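Side-chain contacts in vacuolar protein sorting-associated protein 29 (Entamoeba histolytica, PDB 5XCJ), which binds metal ions on a metallophosphatase fold and probably serves as a retromer subunit in vacuolar protein sorting: residues A98-I101 with Y102-L106; T121-G125 with G126-L130. The protein carries 1 engineered substitution. One frame throughout, in Å; residues are numbered along the deposited sequence.

Contact 1. Residues A98-I101 with Y102-L106; sequences ALAI and YQRQL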
ATOM      1  N   ALA A  98     -16.480  -4.210   6.988  1.00 12.57           N
ATOM      2  CA  ALA A  98     -16.423  -2.792   6.666  1.00 14.62           C
ATOM      3  C   ALA A  98     -15.677  -2.576   5.357  1.00 13.88           C
ATOM      4  O   ALA A  98     -16.107  -1.808   4.509  1.00 14.87           O
ATOM      5  CB  ALA A  98     -15.763  -2.008   7.789  1.00 15.76           C
ATOM      6  N   LEU A  99     -14.538  -3.248   5.217  1.00 14.46           N
ATOM      7  CA  LEU A  99     -13.727  -3.174   4.012  1.00 12.07           C
ATOM      8  C   LEU A  99     -14.517  -3.728   2.833  1.00 11.69           C
ATOM      9  O   LEU A  99     -14.441  -3.220   1.724  1.00 12.86           O
ATOM     10  CB  LEU A  99     -12.431  -3.955   4.190  1.00 12.66           C
ATOM     11  CG  LEU A  99     -11.370  -3.351   5.107  1.00 12.73           C
ATOM     12  CD1 LEU A  99     -10.360  -4.417   5.502  1.00 15.72           C
ATOM     13  CD2 LEU A  99     -10.679  -2.187   4.416  1.00 10.50           C
ATOM     14  N   ALA A 100     -15.277  -4.787   3.085  1.00 13.77           N
ATOM     15  CA  ALA A 100     -16.084  -5.409   2.045  1.00 13.22           C
ATOM     16  C   ALA A 100     -17.118  -4.418   1.539  1.00 15.83           C
ATOM     17  O   ALA A 100     -17.391  -4.352   0.346  1.00 19.06           O
ATOM     18  CB  ALA A 100     -16.762  -6.664   2.566  1.00 14.69           C
ATOM     19  N   ILE A 101     -17.694  -3.645   2.449  1.00 16.73           N
ATOM     20  CA  ILE A 101     -18.683  -2.657   2.055  1.00 15.89           C
ATOM     21  C   ILE A 101     -18.040  -1.620   1.139  1.00 16.96           C
ATOM     22  O   ILE A 101     -18.607  -1.247   0.121  1.00 18.31           O
ATOM     23  CB  ILE A 101     -19.331  -1.982   3.278  1.00 18.65           C
ATOM     24  CG1 ILE A 101     -20.149  -3.005   4.068  1.00 15.67           C
ATOM     25  CG2 ILE A 101     -20.210  -0.818   2.847  1.00 18.86           C
ATOM     26  CD1 ILE A 101     -20.383  -2.629   5.514  1.00 15.05           C
ATOM     27  N   TYR A 102     -16.847  -1.158   1.498  1.00 13.71           N
ATOM     28  CA  TYR A 102     -16.142  -0.188   0.668  1.00 14.96           C
ATOM     29  C   TYR A 102     -15.786  -0.755  -0.700  1.00 14.69           C
ATOM     30  O   TYR A 102     -15.897  -0.074  -1.712  1.00 15.85           O
ATOM     31  CB  TYR A 102     -14.904   0.363   1.368  1.00 13.64           C
ATOM     32  CG  TYR A 102     -15.172   1.667   2.061  1.00 12.70           C
ATOM     33  CD1 TYR A 102     -15.010   2.873   1.399  1.00 14.74           C
ATOM     34  CD2 TYR A 102     -15.610   1.694   3.373  1.00 11.92           C
ATOM     35  CE1 TYR A 102     -15.262   4.072   2.034  1.00 13.73           C
ATOM     36  CE2 TYR A 102     -15.871   2.886   4.010  1.00 12.45           C
ATOM     37  CZ  TYR A 102     -15.695   4.071   3.337  1.00 12.61           C
ATOM     38  OH  TYR A 102     -15.946   5.252   3.980  1.00 12.96           O
ATOM     39  N   GLN A 103     -15.372  -2.017  -0.725  1.00 15.06           N
ATOM     40  CA  GLN A 103     -14.994  -2.668  -1.972  1.00 14.14           C
ATOM     41  C   GLN A 103     -16.207  -2.701  -2.892  1.00 15.95           C
ATOM     42  O   GLN A 103     -16.099  -2.457  -4.085  1.00 16.74           O
ATOM     43  CB  GLN A 103     -14.502  -4.090  -1.702  1.00 14.29           C
ATOM     44  CG  GLN A 103     -14.263  -4.925  -2.949  1.00 15.41           C
ATOM     45  CD  GLN A 103     -15.420  -5.849  -3.271  1.00 17.30           C
ATOM     46  OE1 GLN A 103     -16.056  -6.395  -2.381  1.00 18.67           O
ATOM     47  NE2 GLN A 103     -15.693  -6.025  -4.552  1.00 17.89           N
ATOM     48  N   ARG A 104     -17.354  -3.044  -2.329  1.00 17.03           N
ATOM     49  CA  ARG A 104     -18.597  -3.066  -3.079  1.00 16.05           C
ATOM     50  C   ARG A 104     -18.987  -1.659  -3.528  1.00 17.07           C
ATOM     51  O   ARG A 104     -19.515  -1.475  -4.615  1.00 19.16           O
ATOM     52  CB  ARG A 104     -19.707  -3.747  -2.292  1.00 16.70           C
ATOM     53  CG  ARG A 104     -19.636  -5.260  -2.357  1.00 16.56           C
ATOM     54  CD  ARG A 104     -20.911  -5.887  -1.840  1.00 16.01           C
ATOM     55  NE  ARG A 104     -21.300  -5.329  -0.552  1.00 18.97           N
ATOM     56  CZ  ARG A 104     -20.812  -5.733   0.612  1.00 18.95           C
ATOM     57  NH1 ARG A 104     -19.909  -6.693   0.654  1.00 18.84           N
ATOM     58  NH2 ARG A 104     -21.229  -5.174   1.734  1.00 19.42           N
ATOM     59  N   GLN A 105     -18.736  -0.682  -2.661  1.00 18.39           N
ATOM     60  CA  GLN A 105     -19.045   0.712  -2.952  1.00 19.63           C
ATOM     61  C   GLN A 105     -18.239   1.217  -4.136  1.00 18.53           C
ATOM     62  O   GLN A 105     -18.761   1.877  -5.023  1.00 21.75           O
ATOM     63  CB  GLN A 105     -18.746   1.579  -1.728  1.00 21.69           C
ATOM     64  CG  GLN A 105     -19.646   1.309  -0.536  1.00 23.21           C
ATOM     65  CD  GLN A 105     -21.109   1.549  -0.845  1.00 27.98           C
ATOM     66  OE1 GLN A 105     -21.461   2.484  -1.561  1.00 33.73           O
ATOM     67  NE2 GLN A 105     -21.976   0.702  -0.296  1.00 24.37           N
ATOM     68  N   LEU A 106     -16.942   0.937  -4.113  1.00 18.39           N
ATOM     69  CA  LEU A 106     -16.030   1.302  -5.191  1.00 14.96           C
ATOM     70  C   LEU A 106     -16.222   0.435  -6.435  1.00 13.82           C
ATOM     71  O   LEU A 106     -15.798   0.814  -7.520  1.00 15.12           O
ATOM     72  CB  LEU A 106     -14.575   1.214  -4.727  1.00 18.15           C
ATOM     73  CG  LEU A 106     -14.130   2.145  -3.602  1.00 16.05           C
ATOM     74  CD1 LEU A 106     -12.626   2.057  -3.395  1.00 14.60           C
ATOM     75  CD2 LEU A 106     -14.549   3.571  -3.899  1.00 21.06           C
TER
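A100 and I101 meet the long side chain of R104 on one flank of helix 96-106, the helix of the beta-alpha-beta unit that runs from strand 80-85 to strand 110-112 in the calcineurin-like phosphoesterase fold. The R104 chain leaves with CG anti to its carbonyl carbon (chi1 -80°), runs extended through chi2 and then bends at chi3 (-49°), which folds the guanidinium back toward the preceding turn. One face of that flat group lies over A100 O, 3.5 Å above it and offset toward the rim, too poorly aligned for a hydrogen bond. NH1 reaches the methyl CB of A100 at 3.7 Å, while NH2 lies 3.4 Å from CG1 of I101. Beyond the segment, NH2 has a long, weak ion pair with E97. I101 sends its other branch, CG2, toward the amide of Q105; these two side chains run side by side, and CG2 lies 3.9 Å from NE2.

Main-chain i to i+4 bonds carry the helix through this turn: Y102 N to A98 O, Q103 N to L99 O and R104 N to A100 O, the last at 3.0 Å. A100 O is thus taken by an amide N-H while the guanidinium merely lies across it. On the flank facing the sheet, Q103 extends with CG anti to N (chi1 172°) and turns at chi2, and its NE2 is hydrogen-bonded to V108 O just beyond the helix. L99 packs on L111 and T113, with its side chain about 8 Å from that of H115, which binds zinc in another structure of this protein; no zinc is bound here. The Y102 ring presents its edge to the preceding turn, its CD2 lying 3.7 Å from A98 O, close to the ring plane.

Contact 2. Residues T121-G125 with G126-L130; sequences TKEVG and GKYFL
V124 and F129 make the tightest apolar contact of a beta hairpin with a two-residue loop, where strands 120-124 and 127-131 are joined by a type I' turn from V124 to K127. CG1 of V124 lies 3.4 Å from CD1 of F129, meeting the ring obliquely. On the other face, E123 crosses Y128 with its aliphatic part, CG to CE2 3.8 Å, and the carboxylate and ring planes are 53° apart. Beside them T121 and L130 point the same way, methyl CG2 to CD2 at 4.0 Å.

Backbone bonds pair K122 with F129 in both directions, the one from F129 N to K122 O being nearly straight (174°). V124 and K127 form the next hydrogen-bonded pair. Here V124 N meets K127 O at 2.8 Å, but in return K127 N sits well above the carbonyl plane of V124, where the chain reverses.

One side-chain bond closes over the turn. E123, with CG anti to N and the chain bent at chi2, sends OE2 to G126 N at 3.2 Å, met on the anti side and 27° out of the carboxylate plane. Elsewhere T121 OG1 is hydrogen-bonded to E164 OE2.

Positive phi at G125 and G126 suits glycine, and the carboxylate of E123 gives the turn's amide at G126 an acceptor, tying the loop to the strand that leads into it.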
ATOM      1  N   THR A 121      -2.365  -9.775   3.280  1.00 12.57           N
ATOM      2  CA  THR A 121      -2.930 -10.163   2.004  1.00 11.41           C
ATOM      3  C   THR A 121      -4.084 -11.106   2.319  1.00 10.69           C
ATOM      4  O   THR A 121      -3.885 -12.126   2.952  1.00 10.30           O
ATOM      5  CB  THR A 121      -1.913 -10.894   1.122  1.00 10.13           C
ATOM      6  OG1 THR A 121      -0.897  -9.982   0.705  1.00 12.08           O
ATOM      7  CG2 THR A 121      -2.605 -11.470  -0.092  1.00 13.05           C
ATOM      8  N   LYS A 122      -5.295 -10.738   1.920  1.00 11.58           N
ATOM      9  CA  LYS A 122      -6.448 -11.587   2.177  1.00 12.40           C
ATOM     10  C   LYS A 122      -7.420 -11.669   1.008  1.00 14.15           C
ATOM     11  O   LYS A 122      -7.696 -10.678   0.350  1.00 14.46           O
ATOM     12  CB  LYS A 122      -7.177 -11.114   3.433  1.00 13.65           C
ATOM     13  CG  LYS A 122      -7.663 -12.234   4.329  1.00 15.70           C
ATOM     14  CD  LYS A 122      -8.296 -11.710   5.607  1.00 19.66           C
ATOM     15  CE  LYS A 122      -9.399 -10.711   5.320  1.00 19.85           C
ATOM     16  NZ  LYS A 122      -9.785  -9.946   6.533  1.00 21.02           N
ATOM     17  N   GLU A 123      -7.945 -12.859   0.751  1.00 16.21           N
ATOM     18  CA  GLU A 123      -8.929 -13.018  -0.304  1.00 13.77           C
ATOM     19  C   GLU A 123     -10.244 -13.412   0.349  1.00 15.55           C
ATOM     20  O   GLU A 123     -10.297 -14.355   1.123  1.00 12.67           O
ATOM     21  CB  GLU A 123      -8.500 -14.076  -1.315  1.00 15.30           C
ATOM     22  CG  GLU A 123      -9.593 -14.464  -2.295  1.00 16.12           C
ATOM     23  CD  GLU A 123     -10.397 -15.666  -1.835  1.00 18.68           C
ATOM     24  OE1 GLU A 123      -9.936 -16.384  -0.936  1.00 22.71           O
ATOM     25  OE2 GLU A 123     -11.488 -15.896  -2.380  1.00 21.25           O
ATOM     26  N   VAL A 124     -11.284 -12.629   0.104  1.00 19.74           N
ATOM     27  CA  VAL A 124     -12.603 -12.935   0.649  1.00 17.16           C
ATOM     28  C   VAL A 124     -13.671 -12.849  -0.438  1.00 15.39           C
ATOM     29  O   VAL A 124     -13.772 -11.850  -1.138  1.00 15.73           O
ATOM     30  CB  VAL A 124     -12.963 -12.064   1.882  1.00 18.41           C
ATOM     31  CG1 VAL A 124     -11.938 -10.971   2.126  1.00 15.16           C
ATOM     32  CG2 VAL A 124     -14.369 -11.489   1.778  1.00 17.01           C
ATOM     33  N   GLY A 125     -14.409 -13.939  -0.605  1.00 13.74           N
ATOM     34  CA  GLY A 125     -15.498 -14.025  -1.560  1.00 15.16           C
ATOM     35  C   GLY A 125     -15.126 -13.700  -2.991  1.00 13.64           C
ATOM     36  O   GLY A 125     -15.920 -13.140  -3.724  1.00 18.16           O
ATOM     37  N   GLY A 126     -13.908 -14.050  -3.386  1.00 14.20           N
ATOM     38  CA  GLY A 126     -13.437 -13.802  -4.736  1.00 12.46           C
ATOM     39  C   GLY A 126     -12.874 -12.413  -4.962  1.00 13.68           C
ATOM     40  O   GLY A 126     -12.429 -12.083  -6.055  1.00 14.61           O
ATOM     41  N   LYS A 127     -12.883 -11.609  -3.910  1.00 12.99           N
ATOM     42  CA  LYS A 127     -12.348 -10.256  -3.950  1.00 14.02           C
ATOM     43  C   LYS A 127     -11.056 -10.229  -3.134  1.00 12.47           C
ATOM     44  O   LYS A 127     -10.885 -11.011  -2.207  1.00 15.02           O
ATOM     45  CB  LYS A 127     -13.348  -9.237  -3.405  1.00 11.86           C
ATOM     46  CG  LYS A 127     -14.723  -9.288  -4.048  1.00 11.68           C
ATOM     47  CD  LYS A 127     -14.660  -9.053  -5.542  1.00 13.00           C
ATOM     48  CE  LYS A 127     -15.901  -9.598  -6.230  1.00 14.65           C
ATOM     49  NZ  LYS A 127     -16.049  -9.100  -7.618  1.00 14.96           N
ATOM     50  N   TYR A 128     -10.147  -9.328  -3.490  1.00 12.87           N
ATOM     51  CA  TYR A 128      -8.863  -9.249  -2.812  1.00  9.79           C
ATOM     52  C   TYR A 128      -8.662  -7.958  -2.041  1.00 10.19           C
ATOM     53  O   TYR A 128      -8.895  -6.877  -2.561  1.00 11.66           O
ATOM     54  CB  TYR A 128      -7.736  -9.437  -3.823  1.00 11.97           C
ATOM     55  CG  TYR A 128      -7.943 -10.637  -4.717  1.00 13.43           C
ATOM     56  CD1 TYR A 128      -8.656 -10.529  -5.893  1.00 12.63           C
ATOM     57  CD2 TYR A 128      -7.435 -11.877  -4.367  1.00 11.77           C
ATOM     58  CE1 TYR A 128      -8.853 -11.626  -6.708  1.00 14.94           C
ATOM     59  CE2 TYR A 128      -7.625 -12.976  -5.172  1.00 14.10           C
ATOM     60  CZ  TYR A 128      -8.334 -12.847  -6.338  1.00 16.78           C
ATOM     61  OH  TYR A 128      -8.524 -13.944  -7.139  1.00 20.70           O
ATOM     62  N   PHE A 129      -8.254  -8.098  -0.788  1.00 10.38           N
ATOM     63  CA  PHE A 129      -7.999  -6.963   0.081  1.00  9.97           C
ATOM     64  C   PHE A 129      -6.520  -6.952   0.427  1.00  8.91           C
ATOM     65  O   PHE A 129      -6.017  -7.887   1.034  1.00  9.76           O
ATOM     66  CB  PHE A 129      -8.857  -7.066   1.337  1.00 11.20           C
ATOM     67  CG  PHE A 129     -10.329  -6.957   1.066  1.00 12.05           C
ATOM     68  CD1 PHE A 129     -11.040  -8.042   0.586  1.00 12.80           C
ATOM     69  CD2 PHE A 129     -10.997  -5.767   1.276  1.00 11.25           C
ATOM     70  CE1 PHE A 129     -12.392  -7.940   0.331  1.00 12.76           C
ATOM     71  CE2 PHE A 129     -12.348  -5.662   1.021  1.00 13.45           C
ATOM     72  CZ  PHE A 129     -13.046  -6.752   0.544  1.00 11.79           C
ATOM     73  N   LEU A 130      -5.843  -5.871   0.053  1.00  8.67           N
ATOM     74  CA  LEU A 130      -4.408  -5.731   0.272  1.00  7.82           C
ATOM     75  C   LEU A 130      -3.979  -4.524   1.104  1.00  8.51           C
ATOM     76  O   LEU A 130      -4.482  -3.423   0.927  1.00 11.12           O
ATOM     77  CB  LEU A 130      -3.688  -5.691  -1.074  1.00  8.19           C
ATOM     78  CG  LEU A 130      -4.243  -6.636  -2.136  1.00  7.94           C
ATOM     79  CD1 LEU A 130      -3.589  -6.410  -3.486  1.00  8.69           C
ATOM     80  CD2 LEU A 130      -4.072  -8.071  -1.687  1.00  8.11           C
TER

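From the N terminus, contact 1 comes first, within helix 96-106 after strand 80-85, and contact 2 follows once the chain has passed through strand 110-112 and the H115 and H117 region. The two are in series: neither nests in nor crosses the other. Contact 1 spans only successive helical turns, whereas contact 2 closes the short hairpin loop at G125-G126. They meet in space, with centres about 11 Å apart. L99, A100 and Q103 lie against the F129 ring, and Q103 also packs on K127, laying the helix against the hairpin at the border of the five-stranded sheet. Across that sheet, T121, Y128 and L130 face strands of the six-stranded sheet.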